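PDB 2VVW: protein A52 from Vaccinia virus, which suppresses innate immune signalling in the infected host by binding TRAF6 and IRAK2, inhibiting NF-kappaB through IRAK2 and activating p38 through TRAF6. Local coordinates for residues 28-33 with 106-111. Residues are numbered along the deposited sequence; the frame is centred on the assembly and turned at random.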
ATOM      1  N   TYR A  28       7.783   1.615   1.847  1.00 19.63           N
ATOM      2  CA  TYR A  28       8.754   2.030   0.824  1.00 19.37           C
ATOM      3  C   TYR A  28       8.525   1.310  -0.513  1.00 18.87           C
ATOM      4  O   TYR A  28       8.407   1.924  -1.574  1.00 19.53           O
ATOM      5  CB  TYR A  28      10.171   1.745   1.324  1.00 20.64           C
ATOM      6  CG  TYR A  28      11.244   2.085   0.327  1.00 22.04           C
ATOM      7  CD1 TYR A  28      11.539   3.423   0.025  1.00 23.93           C
ATOM      8  CD2 TYR A  28      11.949   1.085  -0.335  1.00 20.99           C
ATOM      9  CE1 TYR A  28      12.507   3.754  -0.884  1.00 23.16           C
ATOM     10  CE2 TYR A  28      12.936   1.407  -1.253  1.00 22.84           C
ATOM     11  CZ  TYR A  28      13.208   2.747  -1.529  1.00 22.33           C
ATOM     12  OH  TYR A  28      14.185   3.082  -2.436  1.00 24.04           O
ATOM     13  N   PHE A  29       8.437  -0.005  -0.459  1.00 18.67           N
ATOM     14  CA  PHE A  29       8.159  -0.770  -1.668  1.00 19.51           C
ATOM     15  C   PHE A  29       6.772  -0.527  -2.246  1.00 19.31           C
ATOM     16  O   PHE A  29       6.623  -0.460  -3.467  1.00 20.28           O
ATOM     17  CB  PHE A  29       8.451  -2.253  -1.452  1.00 18.67           C
ATOM     18  CG  PHE A  29       9.913  -2.538  -1.270  1.00 20.88           C
ATOM     19  CD1 PHE A  29      10.828  -2.206  -2.251  1.00 22.61           C
ATOM     20  CD2 PHE A  29      10.382  -3.123  -0.118  1.00 20.04           C
ATOM     21  CE1 PHE A  29      12.176  -2.467  -2.079  1.00 23.01           C
ATOM     22  CE2 PHE A  29      11.730  -3.375   0.052  1.00 22.30           C
ATOM     23  CZ  PHE A  29      12.619  -3.047  -0.917  1.00 20.42           C
ATOM     24  N   MET A  30       5.783  -0.312  -1.383  1.00 18.75           N
ATOM     25  CA  MET A  30       4.434   0.015  -1.839  1.00 17.51           C
ATOM     26  C   MET A  30       4.459   1.332  -2.588  1.00 18.04           C
ATOM     27  O   MET A  30       4.001   1.408  -3.711  1.00 17.96           O
ATOM     28  CB  MET A  30       3.491   0.118  -0.645  1.00 17.99           C
ATOM     29  CG  MET A  30       2.101   0.605  -0.938  1.00 20.39           C
ATOM     30  SD  MET A  30       1.203   0.887   0.597  1.00 22.17           S
ATOM     31  CE  MET A  30       1.934   2.446   1.175  1.00 21.62           C
ATOM     32  N   TYR A  31       5.025   2.360  -1.969  1.00 18.24           N
ATOM     33  CA  TYR A  31       4.976   3.695  -2.571  1.00 18.81           C
ATOM     34  C   TYR A  31       5.860   3.817  -3.824  1.00 20.53           C
ATOM     35  O   TYR A  31       5.456   4.438  -4.829  1.00 20.51           O
ATOM     36  CB  TYR A  31       5.346   4.764  -1.544  1.00 19.29           C
ATOM     37  CG  TYR A  31       4.238   5.141  -0.580  1.00 20.87           C
ATOM     38  CD1 TYR A  31       3.045   5.699  -1.043  1.00 20.46           C
ATOM     39  CD2 TYR A  31       4.389   4.970   0.809  1.00 17.91           C
ATOM     40  CE1 TYR A  31       2.014   6.055  -0.177  1.00 21.60           C
ATOM     41  CE2 TYR A  31       3.349   5.350   1.701  1.00 18.12           C
ATOM     42  CZ  TYR A  31       2.171   5.871   1.198  1.00 20.74           C
ATOM     43  OH  TYR A  31       1.162   6.266   2.043  1.00 22.19           O
ATOM     44  N   ARG A  32       7.068   3.260  -3.764  1.00 20.49           N
ATOM     45  CA  ARG A  32       7.956   3.276  -4.915  1.00 19.81           C
ATOM     46  C   ARG A  32       7.397   2.387  -6.034  1.00 20.45           C
ATOM     47  O   ARG A  32       7.375   2.777  -7.209  1.00 19.32           O
ATOM     48  CB  ARG A  32       9.363   2.839  -4.527  1.00 20.43           C
ATOM     49  CG  ARG A  32      10.346   2.897  -5.689  1.00 21.48           C
ATOM     50  CD  ARG A  32      11.792   2.874  -5.216  1.00 20.45           C
ATOM     51  NE  ARG A  32      12.707   2.748  -6.351  1.00 20.77           N
ATOM     52  CZ  ARG A  32      14.006   3.018  -6.310  1.00 25.04           C
ATOM     53  NH1 ARG A  32      14.569   3.452  -5.201  1.00 24.33           N
ATOM     54  NH2 ARG A  32      14.742   2.873  -7.405  1.00 25.89           N
ATOM     55  N   GLY A  33       6.916   1.213  -5.672  1.00 18.16           N
ATOM     56  CA  GLY A  33       6.310   0.301  -6.644  1.00 20.68           C
ATOM     57  C   GLY A  33       5.029   0.775  -7.325  1.00 21.72           C
ATOM     58  O   GLY A  33       4.743   0.350  -8.453  1.00 22.60           O
ATOM     59  N   CYS A 106      15.823  -4.901  -4.713  1.00 19.78           N
ATOM     60  CA  CYS A 106      14.356  -4.965  -4.711  1.00 19.03           C
ATOM     61  C   CYS A 106      13.760  -3.692  -5.291  1.00 18.76           C
ATOM     62  O   CYS A 106      12.844  -3.738  -6.113  1.00 20.17           O
ATOM     63  CB  CYS A 106      13.849  -5.168  -3.282  1.00 19.39           C
ATOM     64  SG  CYS A 106      14.185  -6.816  -2.705  1.00 23.40           S
ATOM     65  N   ALA A 107      14.294  -2.563  -4.841  1.00 18.04           N
ATOM     66  CA  ALA A 107      13.852  -1.235  -5.278  1.00 18.33           C
ATOM     67  C   ALA A 107      14.013  -1.024  -6.770  1.00 19.86           C
ATOM     68  O   ALA A 107      13.119  -0.464  -7.448  1.00 20.70           O
ATOM     69  CB  ALA A 107      14.624  -0.176  -4.543  1.00 17.60           C
ATOM     70  N   CYS A 108      15.178  -1.393  -7.282  1.00 20.87           N
ATOM     71  CA  CYS A 108      15.447  -1.251  -8.712  1.00 22.26           C
ATOM     72  C   CYS A 108      14.564  -2.207  -9.526  1.00 20.91           C
ATOM     73  O   CYS A 108      14.142  -1.878 -10.613  1.00 21.61           O
ATOM     74  CB  CYS A 108      16.933  -1.479  -9.007  1.00 25.12           C
ATOM     75  SG  CYS A 108      18.013  -0.159  -8.347  1.00 28.10           S
ATOM     76  N   VAL A 109      14.285  -3.386  -8.987  1.00 19.62           N
ATOM     77  CA  VAL A 109      13.398  -4.353  -9.644  1.00 20.30           C
ATOM     78  C   VAL A 109      11.945  -3.858  -9.644  1.00 22.09           C
ATOM     79  O   VAL A 109      11.258  -3.929 -10.666  1.00 21.93           O
ATOM     80  CB  VAL A 109      13.510  -5.762  -8.984  1.00 18.71           C
ATOM     81  CG1 VAL A 109      12.419  -6.707  -9.480  1.00 17.98           C
ATOM     82  CG2 VAL A 109      14.913  -6.350  -9.240  1.00 18.01           C
ATOM     83  N   VAL A 110      11.479  -3.330  -8.513  1.00 22.20           N
ATOM     84  CA  VAL A 110      10.114  -2.829  -8.445  1.00 21.64           C
ATOM     85  C   VAL A 110       9.889  -1.704  -9.473  1.00 20.91           C
ATOM     86  O   VAL A 110       8.798  -1.578 -10.004  1.00 18.51           O
ATOM     87  CB  VAL A 110       9.702  -2.409  -6.986  1.00 22.76           C
ATOM     88  CG1 VAL A 110      10.038  -0.939  -6.683  1.00 19.81           C
ATOM     89  CG2 VAL A 110       8.229  -2.673  -6.757  1.00 24.75           C
ATOM     90  N   ASP A 111      10.925  -0.932  -9.805  1.00 21.40           N
ATOM     91  CA  ASP A 111      10.778   0.091 -10.843  1.00 22.49           C
ATOM     92  C   ASP A 111      10.416  -0.515 -12.180  1.00 22.74           C
ATOM     93  O   ASP A 111       9.634   0.061 -12.925  1.00 26.38           O
ATOM     94  CB  ASP A 111      12.060   0.890 -11.082  1.00 24.86           C
ATOM     95  CG  ASP A 111      12.502   1.699  -9.894  1.00 26.30           C
ATOM     96  OD1 ASP A 111      11.691   2.014  -9.008  1.00 27.26           O
ATOM     97  OD2 ASP A 111      13.701   2.035  -9.874  1.00 27.76           O
TER
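D111 OD1 accepts a hydrogen bond from R32 NE at 2.9 Å and also meets R114, while D111 OD2 receives R32 NH2 at 2.8 Å. This side-on, two-nitrogen salt bridge ties helix 21-35 to helix 96-115 within the Bcl-2-like helical bundle. Both bonds are nearly straight and use the syn sides of the carboxylate, whose plane lies 15° from that of the guanidinium, so the two groups lie nearly coplanar, edge to edge. R32 reaches across with its chain extended from CG to NE, CG being anti to the backbone N (chi1 -178°). One face of its guanidinium rests on A107, with CB 3.6 Å above the plane and over its centre. NH1 turns back to Y28 OH in a more bent bond of 2.8 Å, and NH2 has a second carboxylate in D52, so two carboxylates probably offset the charge of this buried arginine. The edge of the F29 ring meets the backbone of A107, and CE1 comes 3.4 Å from C106 CB; C125 and I129 of helix 123-132 also pack on that ring. Further along, G33 CA lies 5.2 Å from V110 CA, and V110 CG2 packs on G33 CA at 3.5 Å.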